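Local coordinates for molybdopterin biosynthesis protein (Mycobacterium abscessus, PDB 3TCR) that probably binds molybdopterin and takes part in the biosynthesis of the molybdenum cofactor, at residues 148-153 against 172-177; 46-51 against 66-71; 128-133 against 158-163. All coordinates share one frame; numbering follows the deposited sequence. Where two conformers were deposited one is given.

Interaction 1 of 3, residues 148-153 against 172-177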
loop_
_atom_site.group_PDB
_atom_site.type_symbol
_atom_site.label_atom_id
_atom_site.label_comp_id
_atom_site.label_asym_id
_atom_site.label_seq_id
_atom_site.Cartn_x
_atom_site.Cartn_y
_atom_site.Cartn_z
ATOM N N VAL A 148 -1.689 -2.845 -18.146
ATOM C CA VAL A 148 -2.399 -4.095 -17.870
ATOM C C VAL A 148 -3.310 -3.868 -16.656
ATOM O O VAL A 148 -2.895 -3.995 -15.471
ATOM C CB VAL A 148 -1.437 -5.265 -17.617
ATOM C CG1 VAL A 148 -2.225 -6.547 -17.384
ATOM C CG2 VAL A 148 -0.412 -5.410 -18.762
ATOM N N THR A 149 -4.552 -3.513 -16.968
ATOM C CA THR A 149 -5.534 -3.038 -15.984
ATOM C C THR A 149 -5.774 -4.017 -14.852
ATOM O O THR A 149 -5.828 -3.622 -13.692
ATOM C CB THR A 149 -6.886 -2.778 -16.684
ATOM O OG1 THR A 149 -6.695 -1.808 -17.729
ATOM C CG2 THR A 149 -7.977 -2.262 -15.661
ATOM N N GLU A 150 -5.939 -5.291 -15.196
ATOM C CA GLU A 150 -6.224 -6.317 -14.201
ATOM C C GLU A 150 -5.028 -6.505 -13.239
ATOM O O GLU A 150 -5.205 -7.028 -12.142
ATOM C CB GLU A 150 -6.639 -7.637 -14.835
ATOM C CG GLU A 150 -5.579 -8.329 -15.698
ATOM C CD GLU A 150 -5.576 -7.890 -17.174
ATOM O OE1 GLU A 150 -6.179 -6.833 -17.513
ATOM O OE2 GLU A 150 -4.955 -8.620 -17.995
ATOM N N ALA A 151 -3.834 -6.081 -13.669
ATOM C CA ALA A 151 -2.633 -6.095 -12.819
ATOM C C ALA A 151 -2.542 -4.820 -11.937
ATOM O O ALA A 151 -2.315 -4.899 -10.733
ATOM C CB ALA A 151 -1.366 -6.297 -13.663
ATOM N N GLY A 152 -2.806 -3.658 -12.510
ATOM C CA GLY A 152 -2.796 -2.434 -11.741
ATOM C C GLY A 152 -3.808 -2.454 -10.635
ATOM O O GLY A 152 -3.593 -1.901 -9.559
ATOM N N LEU A 153 -4.941 -3.080 -10.908
ATOM C CA LEU A 153 -6.055 -3.143 -9.970
ATOM C C LEU A 153 -6.071 -4.433 -9.106
ATOM O O LEU A 153 -6.928 -4.585 -8.231
ATOM C CB LEU A 153 -7.357 -3.021 -10.754
ATOM C CG LEU A 153 -7.682 -1.665 -11.405
ATOM C CD1 LEU A 153 -8.993 -1.711 -12.218
ATOM C CD2 LEU A 153 -7.784 -0.603 -10.317
ATOM N N SER A 172 -4.725 -13.258 -16.117
ATOM C CA SER A 172 -4.485 -13.193 -17.572
ATOM C C SER A 172 -3.025 -13.439 -17.951
ATOM O O SER A 172 -2.111 -13.300 -17.123
ATOM C CB SER A 172 -4.895 -11.829 -18.093
ATOM O OG SER A 172 -4.015 -10.867 -17.562
ATOM N N ARG A 173 -2.798 -13.774 -19.219
ATOM C CA ARG A 173 -1.443 -13.908 -19.732
ATOM C C ARG A 173 -0.649 -12.622 -19.571
ATOM O O ARG A 173 0.537 -12.668 -19.238
ATOM C CB ARG A 173 -1.421 -14.364 -21.210
ATOM C CG ARG A 173 -1.770 -15.852 -21.382
ATOM C CD ARG A 173 -1.811 -16.296 -22.843
ATOM N NE ARG A 173 -0.470 -16.323 -23.418
ATOM C CZ ARG A 173 0.404 -17.325 -23.303
ATOM N NH1 ARG A 173 0.108 -18.428 -22.615
ATOM N NH2 ARG A 173 1.601 -17.209 -23.880
ATOM N N ALA A 174 -1.289 -11.485 -19.812
ATOM C CA ALA A 174 -0.586 -10.202 -19.753
ATOM C C ALA A 174 -0.145 -9.922 -18.305
ATOM O O ALA A 174 0.970 -9.468 -18.086
ATOM C CB ALA A 174 -1.473 -9.071 -20.274
ATOM N N ALA A 175 -1.023 -10.219 -17.344
ATOM C CA ALA A 175 -0.729 -10.044 -15.911
ATOM C C ALA A 175 0.373 -10.992 -15.472
ATOM O O ALA A 175 1.265 -10.593 -14.755
ATOM C CB ALA A 175 -2.003 -10.208 -15.021
ATOM N N VAL A 176 0.329 -12.243 -15.917
ATOM C CA VAL A 176 1.386 -13.216 -15.551
ATOM C C VAL A 176 2.744 -12.783 -16.122
ATOM O O VAL A 176 3.777 -12.884 -15.439
ATOM C CB VAL A 176 1.077 -14.639 -16.054
ATOM C CG1 VAL A 176 2.340 -15.470 -16.091
ATOM C CG2 VAL A 176 -0.019 -15.281 -15.200
ATOM N N ARG A 177 2.734 -12.274 -17.351
ATOM C CA ARG A 177 3.970 -11.815 -17.977
ATOM C C ARG A 177 4.606 -10.674 -17.188
ATOM O O ARG A 177 5.783 -10.725 -16.845
ATOM C CB ARG A 177 3.746 -11.378 -19.444
ATOM C CG ARG A 177 4.433 -12.301 -20.415
ATOM C CD ARG A 177 4.082 -11.994 -21.879
ATOM N NE ARG A 177 3.880 -13.232 -22.648
ATOM C CZ ARG A 177 4.844 -14.122 -22.880
ATOM N NH1 ARG A 177 6.059 -13.926 -22.391
ATOM N NH2 ARG A 177 4.591 -15.209 -23.600
#
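The short helix 149-152 meets the first turn of helix 173-196 where Ala151 and Ala175 bring their backbones closest, CA to CA 5.4 Å. Their methyls touch directly, CB to CB 4.2 Å, and two alanines here allow the backbones to come so near. Val148, at the N-cap position of the short helix, lays its CG1 branch against the other helix, 3.9 Å from Ala174 CB and equally close to the backbone N of Ala175. The second branch, CG2, lies against the same Ala174 methyl. Beside this apolar patch lies an N-cap: Ser172 stands just before helix 173-196, and its OG accepts from Ala175 N at 3.1 Å with an N-H...O angle of 158°, a capping bond that satisfies an amide of the first helical turn. The same hydroxyl donates to Glu150 OE2; the 2.5 Å between Ser172 OG and Glu150 OE2 is very short, and its exact length is doubtful. The hydroxyl thus lies between an amide of its own segment and the carboxylate of the other, and the capping bond probably limits the serine's rotation. In the glutamate, a chi1 of 64° places CG between the backbone N and the carbonyl carbon, with Glu150 CG 4.1 Å from Ala175 CB; the bend at chi2 (-88°) then brings OE2 to the serine. Beyond the pair, Arg173 and Val176 pack on Leu66 of helix 64-73, while Leu153 packs on Met186 of the second subunit.

Interaction 2 of 3, residues 46-51 against 66-71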
loop_
_atom_site.group_PDB
_atom_site.type_symbol
_atom_site.label_atom_id
_atom_site.label_comp_id
_atom_site.label_asym_id
_atom_site.label_seq_id
_atom_site.Cartn_x
_atom_site.Cartn_y
_atom_site.Cartn_z
ATOM N N SER A 46 9.444 -24.302 -6.379
ATOM C CA SER A 46 8.229 -23.517 -6.554
ATOM C C SER A 46 6.994 -24.361 -6.833
ATOM O O SER A 46 7.098 -25.490 -7.310
ATOM C CB SER A 46 8.408 -22.517 -7.708
ATOM O OG SER A 46 8.707 -23.202 -8.913
ATOM N N LEU A 47 5.827 -23.790 -6.521
ATOM C CA LEU A 47 4.533 -24.376 -6.860
ATOM C C LEU A 47 3.593 -23.301 -7.407
ATOM O O LEU A 47 3.545 -22.182 -6.903
ATOM C CB LEU A 47 3.889 -25.031 -5.639
ATOM C CG LEU A 47 2.523 -25.744 -5.855
ATOM C CD1 LEU A 47 2.749 -27.211 -6.210
ATOM C CD2 LEU A 47 1.692 -25.663 -4.604
ATOM N N VAL A 48 2.844 -23.658 -8.436
ATOM C CA VAL A 48 1.857 -22.809 -9.029
ATOM C C VAL A 48 0.476 -23.282 -8.663
ATOM O O VAL A 48 0.144 -24.474 -8.820
ATOM C CB VAL A 48 1.979 -22.837 -10.562
ATOM C CG1 VAL A 48 1.001 -21.836 -11.190
ATOM C CG2 VAL A 48 3.412 -22.540 -10.955
ATOM N N VAL A 49 -0.339 -22.354 -8.176
ATOM C CA VAL A 49 -1.731 -22.618 -7.844
ATOM C C VAL A 49 -2.613 -21.812 -8.801
ATOM O O VAL A 49 -2.616 -20.603 -8.747
ATOM C CB VAL A 49 -2.057 -22.204 -6.383
ATOM C CG1 VAL A 49 -3.530 -22.482 -6.067
ATOM C CG2 VAL A 49 -1.134 -22.932 -5.405
ATOM N N ILE A 50 -3.342 -22.489 -9.690
ATOM C CA ILE A 50 -4.246 -21.822 -10.637
ATOM C C ILE A 50 -5.570 -21.670 -9.928
ATOM O O ILE A 50 -6.150 -22.670 -9.523
ATOM C CB ILE A 50 -4.495 -22.679 -11.895
ATOM C CG1 ILE A 50 -3.191 -22.878 -12.673
ATOM C CG2 ILE A 50 -5.603 -22.071 -12.758
ATOM C CD1 ILE A 50 -2.487 -21.590 -13.037
ATOM N N VAL A 51 -6.037 -20.441 -9.756
ATOM C CA VAL A 51 -7.304 -20.200 -9.081
ATOM C C VAL A 51 -8.314 -19.793 -10.141
ATOM O O VAL A 51 -8.360 -18.634 -10.556
ATOM C CB VAL A 51 -7.214 -19.099 -7.982
ATOM C CG1 VAL A 51 -8.588 -18.927 -7.310
ATOM C CG2 VAL A 51 -6.117 -19.426 -6.955
ATOM N N LEU A 66 2.683 -20.741 -18.911
ATOM C CA LEU A 66 3.541 -19.579 -18.981
ATOM C C LEU A 66 4.209 -19.328 -17.626
ATOM O O LEU A 66 5.395 -19.081 -17.591
ATOM C CB LEU A 66 2.769 -18.364 -19.466
ATOM C CG LEU A 66 3.522 -17.037 -19.612
ATOM C CD1 LEU A 66 4.718 -17.137 -20.567
ATOM C CD2 LEU A 66 2.495 -16.041 -20.143
ATOM N N VAL A 67 3.477 -19.463 -16.513
ATOM C CA VAL A 67 4.078 -19.293 -15.195
ATOM C C VAL A 67 5.211 -20.339 -14.954
ATOM O O VAL A 67 6.289 -20.009 -14.451
ATOM C CB VAL A 67 3.048 -19.384 -14.031
ATOM C CG1 VAL A 67 3.737 -19.159 -12.686
ATOM C CG2 VAL A 67 1.891 -18.391 -14.188
ATOM N N THR A 68 4.934 -21.594 -15.303
ATOM C CA THR A 68 5.907 -22.703 -15.212
ATOM C C THR A 68 7.175 -22.397 -15.985
ATOM O O THR A 68 8.271 -22.527 -15.448
ATOM C CB THR A 68 5.271 -24.002 -15.770
ATOM O OG1 THR A 68 4.313 -24.470 -14.820
ATOM C CG2 THR A 68 6.285 -25.072 -15.976
ATOM N N GLU A 69 7.025 -21.969 -17.243
ATOM C CA GLU A 69 8.199 -21.709 -18.036
ATOM C C GLU A 69 8.948 -20.472 -17.486
ATOM O O GLU A 69 10.149 -20.497 -17.413
ATOM C CB GLU A 69 7.880 -21.647 -19.526
ATOM C CG GLU A 69 9.116 -21.784 -20.409
ATOM C CD GLU A 69 9.932 -23.073 -20.185
ATOM O OE1 GLU A 69 9.449 -24.078 -19.596
ATOM O OE2 GLU A 69 11.089 -23.076 -20.638
ATOM N N LEU A 70 8.257 -19.424 -17.043
ATOM C CA LEU A 70 9.002 -18.277 -16.487
ATOM C C LEU A 70 9.723 -18.625 -15.183
ATOM O O LEU A 70 10.832 -18.158 -14.950
ATOM C CB LEU A 70 8.114 -17.058 -16.307
ATOM C CG LEU A 70 7.646 -16.415 -17.622
ATOM C CD1 LEU A 70 6.438 -15.533 -17.387
ATOM C CD2 LEU A 70 8.791 -15.658 -18.372
ATOM N N LEU A 71 9.112 -19.449 -14.340
ATOM C CA LEU A 71 9.778 -19.939 -13.135
ATOM C C LEU A 71 11.024 -20.710 -13.495
ATOM O O LEU A 71 12.094 -20.461 -12.926
ATOM C CB LEU A 71 8.847 -20.837 -12.284
ATOM C CG LEU A 71 7.768 -20.124 -11.447
ATOM C CD1 LEU A 71 6.743 -21.117 -10.894
ATOM C CD2 LEU A 71 8.384 -19.281 -10.336
#
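Val48 and Leu71 meet because of their torsions: chi1 of -175° sets Val48 CG1 anti to the backbone N and CG2 beside it, while Leu71, with CG beside its own N (chi1 -76°), reaches toward the strand with CD1. The outcome is a methyl-to-methyl touch of 3.6 Å between Val48 CG2 and Leu71 CD1. One helical turn earlier, Val67 brings CG1 to the same valine branch, 3.8 Å from Val48 CG2, and also lies 4.1 Å from Val48 CG1. Val48 is therefore received between two residues on one face of the helix, each pair of side chains crossing at a slant. At the margin of this group, the Val48 CG2 methyl comes within 4.4 Å of Thr68 OG1, a loose approach. Ser46, two residues before Val48 and on the same side of the strand, sets its OG 3.5 Å from Leu71 CD1, with Ser46 CB 3.9 Å from that same methyl. This is van der Waals contact; the hydroxyl makes its hydrogen bond to the carbonyl of Val77 in the neighbouring strand. Strand 46-51 and helix 66-71 run nearly antiparallel, at 163°, their axes 9.3 Å apart, as successive elements of the beta-alpha-beta crossover made by strand 44-51, helix 64-73 and strand 76-84. Leu105 and Val78 from the flanking strands and Met180 of helix 173-196 close round Leu71. Across the two segments the union is mostly one of branched aliphatic groups, with two hydroxyls near methyls by van der Waals approach alone, so helix and sheet are probably held here by shape and the exclusion of water and not by directed bonds.

Interaction 3 of 3, residues 128-133 against 158-163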
loop_
_atom_site.group_PDB
_atom_site.type_symbol
_atom_site.label_atom_id
_atom_site.label_comp_id
_atom_site.label_asym_id
_atom_site.label_seq_id
_atom_site.Cartn_x
_atom_site.Cartn_y
_atom_site.Cartn_z
ATOM N N LEU A 128 -0.451 -15.551 6.227
ATOM C CA LEU A 128 0.840 -14.862 6.175
ATOM C C LEU A 128 1.353 -14.579 7.581
ATOM O O LEU A 128 0.630 -13.998 8.362
ATOM C CB LEU A 128 0.705 -13.563 5.380
ATOM C CG LEU A 128 0.291 -13.711 3.905
ATOM C CD1 LEU A 128 0.229 -12.359 3.173
ATOM C CD2 LEU A 128 1.205 -14.682 3.162
ATOM N N ASP A 129 2.568 -14.996 7.910
ATOM C CA ASP A 129 3.185 -14.622 9.188
ATOM C C ASP A 129 3.677 -13.181 9.134
ATOM O O ASP A 129 3.761 -12.507 10.175
ATOM C CB ASP A 129 4.385 -15.531 9.518
ATOM C CG ASP A 129 3.992 -16.972 9.647
ATOM O OD1 ASP A 129 3.139 -17.302 10.490
ATOM O OD2 ASP A 129 4.520 -17.777 8.882
ATOM N N ARG A 130 4.110 -12.760 7.941
ATOM C CA ARG A 130 4.408 -11.349 7.695
ATOM C C ARG A 130 4.163 -10.993 6.225
ATOM O O ARG A 130 4.515 -11.719 5.321
ATOM C CB ARG A 130 5.826 -10.931 8.175
ATOM C CG ARG A 130 7.028 -11.508 7.455
ATOM C CD ARG A 130 8.339 -11.181 8.214
ATOM N NE ARG A 130 8.061 -10.810 9.615
ATOM C CZ ARG A 130 8.963 -10.506 10.548
ATOM N NH1 ARG A 130 10.254 -10.575 10.275
ATOM N NH2 ARG A 130 8.572 -10.156 11.757
ATOM N N GLU A 131 3.516 -9.857 6.010
ATOM C CA GLU A 131 3.222 -9.388 4.665
ATOM C C GLU A 131 4.422 -8.674 4.063
ATOM O O GLU A 131 5.266 -8.113 4.792
ATOM C CB GLU A 131 1.965 -8.477 4.615
ATOM C CG GLU A 131 2.012 -7.219 5.473
ATOM C CD GLU A 131 0.671 -6.453 5.549
ATOM O OE1 GLU A 131 -0.365 -6.952 4.998
ATOM O OE2 GLU A 131 0.670 -5.346 6.182
ATOM N N LEU A 132 4.490 -8.701 2.728
ATOM C CA LEU A 132 5.533 -8.032 1.968
ATOM C C LEU A 132 4.838 -7.147 0.961
ATOM O O LEU A 132 4.682 -7.488 -0.238
ATOM C CB LEU A 132 6.457 -9.047 1.280
ATOM C CG LEU A 132 7.316 -9.859 2.261
ATOM C CD1 LEU A 132 7.984 -11.073 1.617
ATOM C CD2 LEU A 132 8.352 -8.941 2.922
ATOM N N LEU A 133 4.396 -6.013 1.474
ATOM C CA LEU A 133 3.625 -5.068 0.712
ATOM C C LEU A 133 4.402 -4.608 -0.502
ATOM O O LEU A 133 3.825 -4.365 -1.562
ATOM C CB LEU A 133 3.241 -3.862 1.578
ATOM C CG LEU A 133 2.072 -4.032 2.547
ATOM C CD1 LEU A 133 1.917 -2.778 3.430
ATOM C CD2 LEU A 133 0.802 -4.328 1.764
ATOM N N ALA A 158 0.983 -10.490 -0.779
ATOM C CA ALA A 158 2.246 -11.210 -0.799
ATOM C C ALA A 158 2.844 -11.254 0.595
ATOM O O ALA A 158 2.697 -10.306 1.380
ATOM C CB ALA A 158 3.232 -10.571 -1.776
ATOM N N GLY A 159 3.550 -12.333 0.894
ATOM C CA GLY A 159 4.163 -12.489 2.211
ATOM C C GLY A 159 4.824 -13.837 2.432
ATOM O O GLY A 159 4.928 -14.639 1.480
ATOM N N ILE A 160 5.293 -14.060 3.680
ATOM C CA ILE A 160 5.966 -15.293 4.072
ATOM C C ILE A 160 4.988 -16.068 4.924
ATOM O O ILE A 160 4.400 -15.512 5.854
ATOM C CB ILE A 160 7.237 -15.054 4.913
ATOM C CG1 ILE A 160 8.278 -14.217 4.155
ATOM C CG2 ILE A 160 7.879 -16.366 5.386
ATOM C CD1 ILE A 160 8.763 -14.856 2.862
ATOM N N SER A 161 4.810 -17.346 4.596
ATOM C CA SER A 161 4.073 -18.271 5.415
ATOM C C SER A 161 4.991 -19.466 5.697
ATOM O O SER A 161 5.388 -20.167 4.771
ATOM C CB SER A 161 2.817 -18.718 4.666
ATOM O OG SER A 161 1.966 -19.511 5.472
ATOM N N GLY A 162 5.331 -19.692 6.966
ATOM C CA GLY A 162 6.300 -20.722 7.300
ATOM C C GLY A 162 7.653 -20.398 6.657
ATOM O O GLY A 162 8.267 -19.359 6.965
ATOM N N SER A 163 8.144 -21.288 5.789
ATOM C CA SER A 163 9.384 -21.020 5.030
ATOM C C SER A 163 9.101 -20.648 3.573
ATOM O O SER A 163 10.040 -20.569 2.767
ATOM C CB SER A 163 10.321 -22.225 5.053
ATOM O OG SER A 163 9.861 -23.315 4.258
HETATM O O HOH W 1 7.944 -17.338 8.884
#
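Asp129 reaches over the edge of the 158-163 segment, and its chain meets something at each step. Asp129 CB lies 3.7 Å from Ile160 O; Asp129 CG, set beside the backbone N by a chi1 of -61°, approaches Gly162 N to 4.0 Å; and at the tip Asp129 OD2 accepts from Gly162 N at 2.8 Å, an N-H...O angle of 163°, nearly along the C-O axis of the carboxylate. A water that donates to Gly162 O at 2.8 Å also makes a weak bond to Asp129 OD2. The aspartate's backbone is engaged as well: Asp129 N gives to Ile160 O at 2.8 Å, and Arg130 N makes a second, weak bond to that carbonyl. With Asp129 and Arg130 both facing Ile160, this is a classic beta bulge, at the start of the antiparallel pairing of edge strand 130-131 with strand 158-161. Past the bulge Ile160 N bonds Arg130 O at 3.0 Å, and Leu132 N bonds Ala158 O at 2.8 Å. Gly159, with no side chain, lets Glu131 come in close; Leu128 CD2 lies on Gly159, with CD1 next to the Ala158 carbonyl. On the other face Leu132 CD1 packs 4.1 Å from Ile160 CG1, both side chains also touching Leu165. From that face, in the conformer given, Arg130 extends to a salt bridge with Glu122 of the third subunit.

How the interactions relate
Interactions 1 and 2 lie 15 Å apart between centres and share a seam: Val176 of interaction 1 touches Val67 of interaction 2, CG1 to CG2 3.5 Å, where helices 173-196 and 64-73 pack together. Interaction 3 is remote from both, 22 Å from interaction 1 and 19 Å from interaction 2 by centres, across the middle of the chain. It reaches the same mixed sheet as interaction 2, at the outermost strand 130-131, whereas strand 44-51 is internal. In sequence interactions 1 and 3 interleave. Interactions 1 and 3 also face different partners in the trimer, the second and third subunits respectively.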